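EGF family domain-containing protein (PDB 4Z80) binds a RON2-like peptide and probably helps form the moving junction during host-cell invasion by Toxoplasma gondii. Local coordinates at residues E208-Y220 with D283-H295. Sequence-based numbering, arbitrary orientation.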
loop_
_atom_site.group_PDB
_atom_site.type_symbol
_atom_site.label_atom_id
_atom_site.label_comp_id
_atom_site.label_asym_id
_atom_site.label_seq_id
_atom_site.Cartn_x
_atom_site.Cartn_y
_atom_site.Cartn_z
ATOM N N GLU A 208 -18.431 -10.260 -14.429
ATOM C CA GLU A 208 -17.198 -10.317 -13.647
ATOM C C GLU A 208 -16.693 -8.926 -13.284
ATOM O O GLU A 208 -16.552 -8.066 -14.149
ATOM C CB GLU A 208 -16.116 -11.071 -14.423
ATOM C CG GLU A 208 -14.804 -11.243 -13.657
ATOM C CD GLU A 208 -13.681 -11.791 -14.522
ATOM O OE1 GLU A 208 -13.964 -12.290 -15.635
ATOM O OE2 GLU A 208 -12.512 -11.723 -14.085
ATOM N N TYR A 209 -16.416 -8.727 -11.997
ATOM C CA TYR A 209 -15.783 -7.510 -11.513
ATOM C C TYR A 209 -14.523 -7.904 -10.741
ATOM O O TYR A 209 -13.787 -8.779 -11.187
ATOM C CB TYR A 209 -16.760 -6.696 -10.652
ATOM C CG TYR A 209 -17.943 -6.165 -11.435
ATOM C CD1 TYR A 209 -17.783 -5.141 -12.361
ATOM C CD2 TYR A 209 -19.214 -6.691 -11.251
ATOM C CE1 TYR A 209 -18.856 -4.649 -13.079
ATOM C CE2 TYR A 209 -20.296 -6.205 -11.968
ATOM C CZ TYR A 209 -20.108 -5.186 -12.878
ATOM O OH TYR A 209 -21.172 -4.695 -13.598
ATOM N N ALA A 210 -14.292 -7.277 -9.592
ATOM C CA ALA A 210 -13.107 -7.534 -8.779
ATOM C C ALA A 210 -13.285 -6.848 -7.439
ATOM O O ALA A 210 -14.025 -5.871 -7.346
ATOM C CB ALA A 210 -11.866 -7.023 -9.465
ATOM N N PHE A 211 -12.612 -7.342 -6.401
ATOM C CA PHE A 211 -12.642 -6.652 -5.111
ATOM C C PHE A 211 -11.768 -5.388 -5.103
ATOM O O PHE A 211 -11.917 -4.544 -4.221
ATOM C CB PHE A 211 -12.185 -7.570 -3.976
ATOM C CG PHE A 211 -13.132 -8.707 -3.660
ATOM C CD1 PHE A 211 -14.431 -8.747 -4.158
ATOM C CD2 PHE A 211 -12.712 -9.742 -2.843
ATOM C CE1 PHE A 211 -15.277 -9.801 -3.836
ATOM C CE2 PHE A 211 -13.552 -10.794 -2.528
ATOM C CZ PHE A 211 -14.832 -10.823 -3.025
ATOM N N HIS A 212 -10.858 -5.274 -6.068
ATOM C CA HIS A 212 -9.947 -4.138 -6.175
ATOM C C HIS A 212 -9.392 -4.072 -7.592
ATOM O O HIS A 212 -9.422 -5.063 -8.321
ATOM C CB HIS A 212 -8.807 -4.263 -5.164
ATOM C CG HIS A 212 -7.906 -5.423 -5.428
ATOM N ND1 HIS A 212 -6.631 -5.275 -5.931
ATOM C CD2 HIS A 212 -8.106 -6.754 -5.288
ATOM C CE1 HIS A 212 -6.076 -6.467 -6.071
ATOM N NE2 HIS A 212 -6.952 -7.382 -5.693
ATOM N N GLY A 213 -8.883 -2.904 -7.976
ATOM C CA GLY A 213 -8.309 -2.709 -9.294
ATOM C C GLY A 213 -9.320 -2.269 -10.328
ATOM O O GLY A 213 -10.526 -2.326 -10.093
ATOM N N LYS A 214 -8.815 -1.826 -11.474
ATOM C CA LYS A 214 -9.664 -1.343 -12.559
ATOM C C LYS A 214 -9.565 -2.225 -13.800
ATOM O O LYS A 214 -10.096 -1.877 -14.861
ATOM C CB LYS A 214 -9.306 0.103 -12.893
ATOM C CG LYS A 214 -9.775 1.070 -11.807
ATOM C CD LYS A 214 -9.885 2.494 -12.297
ATOM C CE LYS A 214 -10.623 3.350 -11.285
ATOM N NZ LYS A 214 -10.889 4.717 -11.791
ATOM N N GLY A 215 -8.906 -3.373 -13.658
ATOM C CA GLY A 215 -8.887 -4.388 -14.696
ATOM C C GLY A 215 -7.678 -4.330 -15.605
ATOM O O GLY A 215 -6.940 -3.337 -15.629
ATOM N N GLY A 216 -7.473 -5.412 -16.348
ATOM C CA GLY A 216 -6.463 -5.452 -17.388
ATOM C C GLY A 216 -5.182 -6.143 -16.972
ATOM O O GLY A 216 -4.219 -6.147 -17.733
ATOM N N HIS A 217 -5.179 -6.741 -15.783
ATOM C CA HIS A 217 -3.956 -7.301 -15.205
ATOM C C HIS A 217 -3.900 -8.818 -15.320
ATOM O O HIS A 217 -4.931 -9.474 -15.463
ATOM C CB HIS A 217 -3.843 -6.907 -13.732
ATOM C CG HIS A 217 -4.033 -5.447 -13.484
ATOM N ND1 HIS A 217 -3.168 -4.492 -13.977
ATOM C CD2 HIS A 217 -4.989 -4.772 -12.803
ATOM C CE1 HIS A 217 -3.586 -3.293 -13.607
ATOM N NE2 HIS A 217 -4.687 -3.437 -12.892
ATOM N N LYS A 218 -2.692 -9.374 -15.246
ATOM C CA LYS A 218 -2.513 -10.817 -15.251
ATOM C C LYS A 218 -2.812 -11.389 -13.874
ATOM O O LYS A 218 -2.160 -11.029 -12.889
ATOM C CB LYS A 218 -1.088 -11.177 -15.688
ATOM C CG LYS A 218 -0.799 -10.814 -17.137
ATOM C CD LYS A 218 0.692 -10.874 -17.456
ATOM C CE LYS A 218 1.030 -10.076 -18.715
ATOM N NZ LYS A 218 0.754 -8.616 -18.548
ATOM N N GLY A 219 -3.791 -12.288 -13.805
ATOM C CA GLY A 219 -4.245 -12.829 -12.537
ATOM C C GLY A 219 -4.649 -14.289 -12.612
ATOM O O GLY A 219 -4.552 -14.934 -13.658
ATOM N N TYR A 220 -5.097 -14.816 -11.483
ATOM C CA TYR A 220 -5.404 -16.231 -11.392
ATOM C C TYR A 220 -6.683 -16.549 -12.145
ATOM O O TYR A 220 -7.540 -15.690 -12.331
ATOM C CB TYR A 220 -5.496 -16.678 -9.926
ATOM C CG TYR A 220 -6.824 -16.522 -9.197
ATOM C CD1 TYR A 220 -7.246 -15.292 -8.705
ATOM C CD2 TYR A 220 -7.609 -17.637 -8.927
ATOM C CE1 TYR A 220 -8.432 -15.173 -8.001
ATOM C CE2 TYR A 220 -8.793 -17.527 -8.224
ATOM C CZ TYR A 220 -9.202 -16.294 -7.769
ATOM O OH TYR A 220 -10.380 -16.195 -7.061
ATOM N N ASP A 283 -3.045 5.031 -7.902
ATOM C CA ASP A 283 -2.590 5.772 -9.067
ATOM C C ASP A 283 -3.342 7.107 -9.129
ATOM O O ASP A 283 -4.553 7.131 -9.376
ATOM C CB ASP A 283 -2.812 4.931 -10.325
ATOM C CG ASP A 283 -2.180 5.534 -11.569
ATOM O OD1 ASP A 283 -2.104 6.774 -11.681
ATOM O OD2 ASP A 283 -1.766 4.754 -12.455
ATOM N N MET A 284 -2.627 8.205 -8.882
ATOM C CA MET A 284 -3.236 9.539 -8.824
ATOM C C MET A 284 -3.846 9.946 -10.153
ATOM O O MET A 284 -4.765 10.764 -10.187
ATOM C CB MET A 284 -2.205 10.599 -8.420
ATOM C CG MET A 284 -1.574 10.415 -7.054
ATOM S SD MET A 284 -2.664 10.753 -5.662
ATOM C CE MET A 284 -2.917 12.518 -5.859
ATOM N N SER A 285 -3.330 9.401 -11.248
ATOM C CA SER A 285 -3.774 9.845 -12.562
ATOM C C SER A 285 -5.037 9.102 -13.008
ATOM O O SER A 285 -5.891 9.692 -13.669
ATOM C CB SER A 285 -2.656 9.680 -13.592
ATOM O OG SER A 285 -2.363 8.321 -13.832
ATOM N N THR A 286 -5.175 7.834 -12.625
ATOM C CA THR A 286 -6.301 7.016 -13.088
ATOM C C THR A 286 -7.337 6.728 -12.003
ATOM O O THR A 286 -8.457 6.301 -12.305
ATOM C CB THR A 286 -5.819 5.675 -13.642
ATOM O OG1 THR A 286 -5.275 4.884 -12.573
ATOM C CG2 THR A 286 -4.760 5.884 -14.717
ATOM N N GLY A 287 -6.962 6.937 -10.746
ATOM C CA GLY A 287 -7.814 6.601 -9.623
ATOM C C GLY A 287 -7.810 5.125 -9.254
ATOM O O GLY A 287 -8.547 4.708 -8.363
ATOM N N GLU A 288 -6.973 4.322 -9.902
ATOM C CA GLU A 288 -6.955 2.902 -9.587
ATOM C C GLU A 288 -6.364 2.631 -8.200
ATOM O O GLU A 288 -5.284 3.136 -7.860
ATOM C CB GLU A 288 -6.178 2.114 -10.639
ATOM C CG GLU A 288 -6.173 0.622 -10.341
ATOM C CD GLU A 288 -5.680 -0.218 -11.494
ATOM O OE1 GLU A 288 -5.024 0.334 -12.404
ATOM O OE2 GLU A 288 -5.955 -1.433 -11.493
ATOM N N CYS A 289 -7.081 1.829 -7.415
ATOM C CA CYS A 289 -6.614 1.334 -6.121
ATOM C C CYS A 289 -6.382 -0.166 -6.250
ATOM O O CYS A 289 -7.323 -0.920 -6.502
ATOM C CB CYS A 289 -7.633 1.640 -5.016
ATOM S SG CYS A 289 -7.230 0.999 -3.377
ATOM N N ARG A 290 -5.135 -0.599 -6.084
ATOM C CA ARG A 290 -4.776 -2.010 -6.233
ATOM C C ARG A 290 -4.192 -2.537 -4.928
ATOM O O ARG A 290 -3.181 -2.032 -4.453
ATOM C CB ARG A 290 -3.773 -2.193 -7.370
ATOM C CG ARG A 290 -3.643 -3.624 -7.840
ATOM C CD ARG A 290 -4.705 -3.938 -8.899
ATOM N NE ARG A 290 -4.670 -5.342 -9.295
ATOM C CZ ARG A 290 -3.722 -5.877 -10.059
ATOM N NH1 ARG A 290 -2.724 -5.121 -10.497
ATOM N NH2 ARG A 290 -3.762 -7.161 -10.373
ATOM N N LEU A 291 -4.843 -3.535 -4.342
ATOM C CA LEU A 291 -4.343 -4.179 -3.134
ATOM C C LEU A 291 -3.120 -5.021 -3.470
ATOM O O LEU A 291 -3.084 -5.660 -4.520
ATOM C CB LEU A 291 -5.422 -5.057 -2.503
ATOM C CG LEU A 291 -6.715 -4.343 -2.101
ATOM C CD1 LEU A 291 -7.706 -5.361 -1.574
ATOM C CD2 LEU A 291 -6.481 -3.249 -1.080
ATOM N N LEU A 292 -2.123 -4.991 -2.585
ATOM C CA LEU A 292 -0.941 -5.840 -2.704
ATOM C C LEU A 292 -1.096 -7.034 -1.773
ATOM O O LEU A 292 -1.610 -6.911 -0.658
ATOM C CB LEU A 292 0.331 -5.073 -2.368
ATOM C CG LEU A 292 0.596 -3.805 -3.182
ATOM C CD1 LEU A 292 1.859 -3.113 -2.675
ATOM C CD2 LEU A 292 0.718 -4.111 -4.660
ATOM N N GLY A 293 -0.630 -8.196 -2.217
ATOM C CA GLY A 293 -0.791 -9.412 -1.443
ATOM C C GLY A 293 0.298 -9.641 -0.409
ATOM O O GLY A 293 0.166 -10.486 0.468
ATOM N N TYR A 294 1.373 -8.869 -0.520
ATOM C CA TYR A 294 2.555 -9.037 0.321
ATOM C C TYR A 294 2.905 -7.752 1.063
ATOM O O TYR A 294 2.809 -6.650 0.500
ATOM C CB TYR A 294 3.754 -9.455 -0.528
ATOM C CG TYR A 294 3.689 -10.817 -1.187
ATOM C CD1 TYR A 294 3.156 -11.916 -0.527
ATOM C CD2 TYR A 294 4.195 -11.003 -2.465
ATOM C CE1 TYR A 294 3.129 -13.172 -1.130
ATOM C CE2 TYR A 294 4.183 -12.250 -3.075
ATOM C CZ TYR A 294 3.646 -13.330 -2.402
ATOM O OH TYR A 294 3.623 -14.583 -3.009
ATOM N N HIS A 295 3.320 -7.907 2.319
ATOM C CA HIS A 295 3.774 -6.800 3.157
ATOM C C HIS A 295 5.242 -6.457 2.928
ATOM O O HIS A 295 5.671 -5.339 3.210
ATOM C CB HIS A 295 3.570 -7.121 4.630
ATOM C CG HIS A 295 2.140 -7.311 5.012
ATOM N ND1 HIS A 295 1.280 -6.256 5.225
ATOM C CD2 HIS A 295 1.418 -8.436 5.214
ATOM C CE1 HIS A 295 0.086 -6.727 5.549
ATOM N NE2 HIS A 295 0.145 -8.046 5.551
HETATM O O HOH W 1 -7.318 -6.615 -9.329
HETATM O O HOH W 2 -6.266 -0.846 -14.897
#
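The guanidinium of Arg-290 stacks face to face on the imidazole of His-217, the two planes 9° apart and their centres separated by 3.7 Å. A bend at chi2 (86°) turns the arginine chain toward the ring; its flat, delocalised cation suits stacking while its N-H groups stay available: NH1 donates to Lys-118 O and NE to a water that also donates to His-212 O. At its edge, His-217 gives NE2-H almost straight (169°) to the syn side of Glu-288 OE2, 2.8 Å away. The same oxygen receives Lys-214 N at 2.9 Å from above the carboxylate plane, so a single extended glutamate ties down both ends of the loop's turn. Just before Lys-214, Gly-213, whose backbone angles and closeness to Arg-290 CD leave little room for a side chain, donates N-H to Cys-289 O (N to O 2.9 Å). Packing is tight at His-212, whose imidazole offers a flat face to apolar Leu-291 CB, 3.8 Å from the centroid, and a polar NE2 that hydrogen-bonds to Tyr-154 O. The opposite end is solvent-exposed: Lys-214 runs its long apolar chain alongside Glu-288, pointing the opposite way, so that charged NZ reaches Thr-286 O at 2.9 Å, and a water bridges Gly-215 O and Glu-288 OE1. The contact thus pins a loop to edge strand 289-291 of an antiparallel sheet in the PAN-clan apical membrane antigen 1 region, while helix 252-262 touches His-212 and Leu-291 and holds the strand through the Cys-255 to Cys-289 disulfide.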